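Local coordinates for protein transcriptional regulator, HTH_3 family (Vibrio cholerae, PDB 1Y9Q) that probably acts as a DNA-binding transcription regulator, pairing a helix-turn-helix domain with a zinc-containing cupin domain that holds D-methionine in the crystal, at residues Pro85-Pro97 with Ile106-Met118. Numbering follows the deposited sequence.
Sequences PDDLNMKIHTLFP and IFEITLLDHHQQM. With MED (D-methionine), chain C.
Met90, a selenomethionine, reaches over strand 106-111 on the face that also carries Ile92, Ile109 and Leu111. Its CB lies 4.1 Å from Leu111 CD2. CG touches that methyl and Ile109 CG2, both on one side. SE rests beside the amide of Gln117, 3.7 Å from OE1. With CG anti to the backbone N (chi1 178°) the chain runs straight out to SE, then bends at chi3 (-119°). The bend sets CE against Gln117 CG at 3.6 Å and tightly against Leu111 CD2. His115 NE2 donates to Gln117 OE1 in the ring plane, a nearly straight bond that fixes the amide. Two waters tie this amide to Asp87 OD2, while Asp87 OD1 accepts from Ile53 N. Further along the same face, Phe107 offers its ring edge to Thr94 OG1 and one face to D-methionine CE, 3.4 Å from Phe107 CD2. Ile92, Phe107 and Ile109 line the D-methionine pocket. A classic beta bulge interrupts the antiparallel hairpin where Ile106 O accepts from both Leu95 N and Phe96 N. Strand 90-99 is outermost in its cupin sheet within this chain. Strand 171-178 flanks 104-111 on the other side, and helix 53-63 packs on Met90, Ile92, Phe107 and Gln117.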
loop_
_atom_site.group_PDB
_atom_site.type_symbol
_atom_site.label_atom_id
_atom_site.label_comp_id
_atom_site.label_asym_id
_atom_site.label_seq_id
_atom_site.Cartn_x
_atom_site.Cartn_y
_atom_site.Cartn_z
ATOM N N PRO A 85 -14.600 12.802 7.075
ATOM C CA PRO A 85 -14.402 12.521 8.502
ATOM C C PRO A 85 -13.169 11.733 8.941
ATOM O O PRO A 85 -12.566 12.059 9.964
ATOM C CB PRO A 85 -15.709 11.833 8.906
ATOM C CG PRO A 85 -16.183 11.212 7.632
ATOM C CD PRO A 85 -15.912 12.302 6.630
ATOM N N ASP A 86 -12.788 10.708 8.186
ATOM C CA ASP A 86 -11.626 9.904 8.558
ATOM C C ASP A 86 -10.350 10.266 7.803
ATOM O O ASP A 86 -9.392 9.497 7.792
ATOM C CB ASP A 86 -11.931 8.418 8.360
ATOM C CG ASP A 86 -13.008 7.913 9.300
ATOM O OD1 ASP A 86 -14.141 8.436 9.245
ATOM O OD2 ASP A 86 -12.722 6.992 10.095
ATOM N N ASP A 87 -10.335 11.438 7.179
ATOM C CA ASP A 87 -9.163 11.881 6.437
ATOM C C ASP A 87 -8.984 13.395 6.606
ATOM O O ASP A 87 -9.036 14.156 5.642
ATOM C CB ASP A 87 -9.313 11.512 4.953
ATOM C CG ASP A 87 -9.528 10.014 4.740
ATOM O OD1 ASP A 87 -10.697 9.571 4.670
ATOM O OD2 ASP A 87 -8.526 9.271 4.662
ATOM N N LEU A 88 -8.758 13.816 7.846
ATOM C CA LEU A 88 -8.602 15.234 8.167
ATOM C C LEU A 88 -7.369 15.927 7.572
ATOM O O LEU A 88 -7.385 17.141 7.361
ATOM C CB LEU A 88 -8.621 15.416 9.687
ATOM C CG LEU A 88 -9.860 14.854 10.400
ATOM C CD1 LEU A 88 -9.705 15.029 11.901
ATOM C CD2 LEU A 88 -11.124 15.555 9.903
ATOM N N ASN A 89 -6.303 15.178 7.304
ATOM C CA ASN A 89 -5.105 15.787 6.727
ATOM C C ASN A 89 -5.110 15.734 5.208
ATOM O O ASN A 89 -4.071 15.868 4.562
ATOM C CB ASN A 89 -3.835 15.121 7.259
ATOM C CG ASN A 89 -3.543 15.499 8.695
ATOM O OD1 ASN A 89 -3.734 16.648 9.094
ATOM N ND2 ASN A 89 -3.065 14.539 9.478
HETATM N N MSE A 90 -6.292 15.535 4.641
HETATM C CA MSE A 90 -6.437 15.474 3.198
HETATM C C MSE A 90 -7.796 16.039 2.838
HETATM O O MSE A 90 -8.822 15.583 3.344
HETATM C CB MSE A 90 -6.319 14.029 2.713
HETATM C CG MSE A 90 -6.499 13.858 1.216
HETATM SE SE MSE A 90 -6.257 12.027 0.654
HETATM C CE MSE A 90 -4.764 12.265 -0.540
ATOM N N LYS A 91 -7.804 17.046 1.977
ATOM C CA LYS A 91 -9.052 17.658 1.563
ATOM C C LYS A 91 -9.241 17.480 0.063
ATOM O O LYS A 91 -8.315 17.705 -0.716
ATOM C CB LYS A 91 -9.053 19.136 1.949
ATOM C CG LYS A 91 -8.863 19.340 3.446
ATOM C CD LYS A 91 -9.161 20.761 3.884
ATOM C CE LYS A 91 -8.990 20.904 5.393
ATOM N NZ LYS A 91 -9.851 19.952 6.151
ATOM N N ILE A 92 -10.441 17.061 -0.330
ATOM C CA ILE A 92 -10.756 16.826 -1.736
ATOM C C ILE A 92 -11.682 17.888 -2.322
ATOM O O ILE A 92 -12.776 18.118 -1.810
ATOM C CB ILE A 92 -11.459 15.459 -1.936
ATOM C CG1 ILE A 92 -10.720 14.359 -1.177
ATOM C CG2 ILE A 92 -11.530 15.121 -3.423
ATOM C CD1 ILE A 92 -9.287 14.179 -1.584
ATOM N N HIS A 93 -11.241 18.536 -3.395
ATOM C CA HIS A 93 -12.063 19.536 -4.064
ATOM C C HIS A 93 -12.336 19.013 -5.471
ATOM O O HIS A 93 -11.462 19.062 -6.338
ATOM C CB HIS A 93 -11.343 20.883 -4.151
ATOM C CG HIS A 93 -12.147 21.952 -4.826
ATOM N ND1 HIS A 93 -11.576 23.083 -5.369
ATOM C CD2 HIS A 93 -13.477 22.056 -5.059
ATOM C CE1 HIS A 93 -12.518 23.835 -5.909
ATOM N NE2 HIS A 93 -13.681 23.233 -5.736
ATOM N N THR A 94 -13.542 18.504 -5.699
ATOM C CA THR A 94 -13.886 17.973 -7.015
ATOM C C THR A 94 -14.139 19.102 -8.011
ATOM O O THR A 94 -15.100 19.860 -7.875
ATOM C CB THR A 94 -15.136 17.065 -6.944
ATOM O OG1 THR A 94 -14.894 15.985 -6.031
ATOM C CG2 THR A 94 -15.455 16.484 -8.323
ATOM N N LEU A 95 -13.269 19.214 -9.009
ATOM C CA LEU A 95 -13.405 20.243 -10.032
ATOM C C LEU A 95 -14.372 19.775 -11.116
ATOM O O LEU A 95 -15.193 20.550 -11.620
ATOM C CB LEU A 95 -12.046 20.544 -10.672
ATOM C CG LEU A 95 -10.898 21.009 -9.769
ATOM C CD1 LEU A 95 -9.674 21.286 -10.627
ATOM C CD2 LEU A 95 -11.306 22.259 -9.004
ATOM N N PHE A 96 -14.265 18.502 -11.473
ATOM C CA PHE A 96 -15.113 17.917 -12.500
ATOM C C PHE A 96 -15.477 16.491 -12.118
ATOM O O PHE A 96 -14.601 15.621 -12.030
ATOM C CB PHE A 96 -14.383 17.888 -13.847
ATOM C CG PHE A 96 -14.153 19.243 -14.450
ATOM C CD1 PHE A 96 -15.149 19.864 -15.194
ATOM C CD2 PHE A 96 -12.933 19.894 -14.281
ATOM C CE1 PHE A 96 -14.939 21.117 -15.771
ATOM C CE2 PHE A 96 -12.708 21.148 -14.853
ATOM C CZ PHE A 96 -13.718 21.760 -15.601
ATOM N N PRO A 97 -16.768 16.233 -11.867
ATOM C CA PRO A 97 -17.214 14.887 -11.502
ATOM C C PRO A 97 -17.103 13.979 -12.726
ATOM O O PRO A 97 -17.108 14.458 -13.862
ATOM C CB PRO A 97 -18.657 15.111 -11.069
ATOM C CG PRO A 97 -19.093 16.221 -11.953
ATOM C CD PRO A 97 -17.907 17.169 -11.886
ATOM N N ILE A 106 -11.901 14.811 -12.140
ATOM C CA ILE A 106 -10.805 15.715 -11.781
ATOM C C ILE A 106 -10.925 16.345 -10.394
ATOM O O ILE A 106 -11.941 16.965 -10.055
ATOM C CB ILE A 106 -10.669 16.837 -12.830
ATOM C CG1 ILE A 106 -10.483 16.213 -14.214
ATOM C CG2 ILE A 106 -9.488 17.734 -12.502
ATOM C CD1 ILE A 106 -10.475 17.220 -15.351
ATOM N N PHE A 107 -9.859 16.201 -9.611
ATOM C CA PHE A 107 -9.827 16.718 -8.250
ATOM C C PHE A 107 -8.642 17.631 -7.979
ATOM O O PHE A 107 -7.620 17.573 -8.663
ATOM C CB PHE A 107 -9.717 15.570 -7.251
ATOM C CG PHE A 107 -10.688 14.462 -7.481
ATOM C CD1 PHE A 107 -11.983 14.536 -6.985
ATOM C CD2 PHE A 107 -10.297 13.326 -8.178
ATOM C CE1 PHE A 107 -12.878 13.488 -7.178
ATOM C CE2 PHE A 107 -11.179 12.272 -8.379
ATOM C CZ PHE A 107 -12.473 12.353 -7.877
ATOM N N GLU A 108 -8.797 18.471 -6.960
ATOM C CA GLU A 108 -7.722 19.340 -6.502
ATOM C C GLU A 108 -7.563 18.855 -5.067
ATOM O O GLU A 108 -8.474 19.003 -4.255
ATOM C CB GLU A 108 -8.131 20.816 -6.533
ATOM C CG GLU A 108 -6.983 21.737 -6.170
ATOM C CD GLU A 108 -7.235 23.180 -6.552
ATOM O OE1 GLU A 108 -7.390 23.464 -7.761
ATOM O OE2 GLU A 108 -7.272 24.031 -5.640
ATOM N N ILE A 109 -6.417 18.256 -4.766
ATOM C CA ILE A 109 -6.160 17.682 -3.447
ATOM C C ILE A 109 -5.168 18.466 -2.596
ATOM O O ILE A 109 -4.095 18.834 -3.067
ATOM C CB ILE A 109 -5.593 16.250 -3.577
ATOM C CG1 ILE A 109 -6.463 15.416 -4.525
ATOM C CG2 ILE A 109 -5.488 15.602 -2.207
ATOM C CD1 ILE A 109 -7.921 15.403 -4.161
ATOM N N THR A 110 -5.529 18.696 -1.338
ATOM C CA THR A 110 -4.658 19.406 -0.405
ATOM C C THR A 110 -4.233 18.460 0.710
ATOM O O THR A 110 -5.068 17.944 1.458
ATOM C CB THR A 110 -5.362 20.621 0.227
ATOM O OG1 THR A 110 -5.746 21.540 -0.800
ATOM C CG2 THR A 110 -4.425 21.326 1.209
ATOM N N LEU A 111 -2.931 18.223 0.804
ATOM C CA LEU A 111 -2.375 17.353 1.824
ATOM C C LEU A 111 -1.802 18.230 2.931
ATOM O O LEU A 111 -1.117 19.218 2.654
ATOM C CB LEU A 111 -1.269 16.479 1.227
ATOM C CG LEU A 111 -1.704 15.427 0.208
ATOM C CD1 LEU A 111 -0.485 14.736 -0.374
ATOM C CD2 LEU A 111 -2.614 14.422 0.888
ATOM N N LEU A 112 -2.080 17.869 4.179
ATOM C CA LEU A 112 -1.599 18.645 5.319
ATOM C C LEU A 112 -0.788 17.806 6.298
ATOM O O LEU A 112 -0.832 16.573 6.269
ATOM C CB LEU A 112 -2.778 19.271 6.062
ATOM C CG LEU A 112 -3.702 20.188 5.266
ATOM C CD1 LEU A 112 -4.892 20.579 6.133
ATOM C CD2 LEU A 112 -2.945 21.413 4.798
ATOM N N ASP A 113 -0.039 18.494 7.155
ATOM C CA ASP A 113 0.781 17.846 8.167
ATOM C C ASP A 113 1.558 16.676 7.567
ATOM O O ASP A 113 1.563 15.575 8.118
ATOM C CB ASP A 113 -0.116 17.358 9.308
ATOM C CG ASP A 113 0.654 17.110 10.590
ATOM O OD1 ASP A 113 1.317 18.053 11.074
ATOM O OD2 ASP A 113 0.593 15.978 11.116
ATOM N N HIS A 114 2.219 16.937 6.442
ATOM C CA HIS A 114 3.001 15.939 5.715
ATOM C C HIS A 114 2.334 14.567 5.672
ATOM O O HIS A 114 2.992 13.531 5.759
ATOM C CB HIS A 114 4.434 15.842 6.280
ATOM C CG HIS A 114 4.517 15.390 7.707
ATOM N ND1 HIS A 114 4.317 14.081 8.090
ATOM C CD2 HIS A 114 4.833 16.068 8.838
ATOM C CE1 HIS A 114 4.507 13.970 9.395
ATOM N NE2 HIS A 114 4.821 15.162 9.871
ATOM N N HIS A 115 1.015 14.574 5.516
ATOM C CA HIS A 115 0.237 13.343 5.448
ATOM C C HIS A 115 0.684 12.454 4.288
ATOM O O HIS A 115 1.088 12.946 3.230
ATOM C CB HIS A 115 -1.248 13.669 5.280
ATOM C CG HIS A 115 -2.114 12.460 5.099
ATOM N ND1 HIS A 115 -2.379 11.573 6.118
ATOM C CD2 HIS A 115 -2.749 11.977 4.003
ATOM C CE1 HIS A 115 -3.140 10.592 5.660
ATOM N NE2 HIS A 115 -3.378 10.813 4.381
ATOM N N GLN A 116 0.620 11.143 4.503
ATOM C CA GLN A 116 0.977 10.179 3.472
ATOM C C GLN A 116 -0.265 9.338 3.208
ATOM O O GLN A 116 -0.868 8.799 4.136
ATOM C CB GLN A 116 2.127 9.281 3.924
ATOM C CG GLN A 116 2.634 8.373 2.816
ATOM C CD GLN A 116 3.874 7.600 3.203
ATOM O OE1 GLN A 116 4.839 8.167 3.719
ATOM N NE2 GLN A 116 3.862 6.297 2.944
ATOM N N GLN A 117 -0.643 9.238 1.938
ATOM C CA GLN A 117 -1.833 8.501 1.536
ATOM C C GLN A 117 -1.501 7.323 0.624
ATOM O O GLN A 117 -1.114 7.521 -0.526
ATOM C CB GLN A 117 -2.781 9.461 0.807
ATOM C CG GLN A 117 -4.119 8.895 0.383
ATOM C CD GLN A 117 -5.016 8.594 1.555
ATOM O OE1 GLN A 117 -4.907 9.213 2.617
ATOM N NE2 GLN A 117 -5.924 7.649 1.369
HETATM N N MSE A 118 -1.622 6.102 1.136
HETATM C CA MSE A 118 -1.376 4.922 0.308
HETATM C C MSE A 118 -2.720 4.440 -0.228
HETATM O O MSE A 118 -3.732 4.506 0.467
HETATM C CB MSE A 118 -0.714 3.804 1.112
HETATM C CG MSE A 118 0.652 4.176 1.669
HETATM SE SE MSE A 118 1.832 4.895 0.326
HETATM C CE MSE A 118 2.032 3.294 -0.742
HETATM N N MED C . -6.794 8.601 -6.879
HETATM C CA MED C . -7.229 8.917 -5.488
HETATM C C MED C . -6.608 7.938 -4.484
HETATM O O MED C . -5.849 7.020 -4.825
HETATM C CB MED C . -6.851 10.380 -5.162
HETATM C CG MED C . -7.201 10.972 -3.812
HETATM S SD MED C . -9.016 11.089 -3.786
HETATM C CE MED C . -9.351 12.236 -5.048
HETATM O OXT MED C . -6.871 8.053 -3.288
HETATM O O HOH W 1 -7.689 7.014 3.261
HETATM O O HOH W 2 -6.274 10.449 4.239
#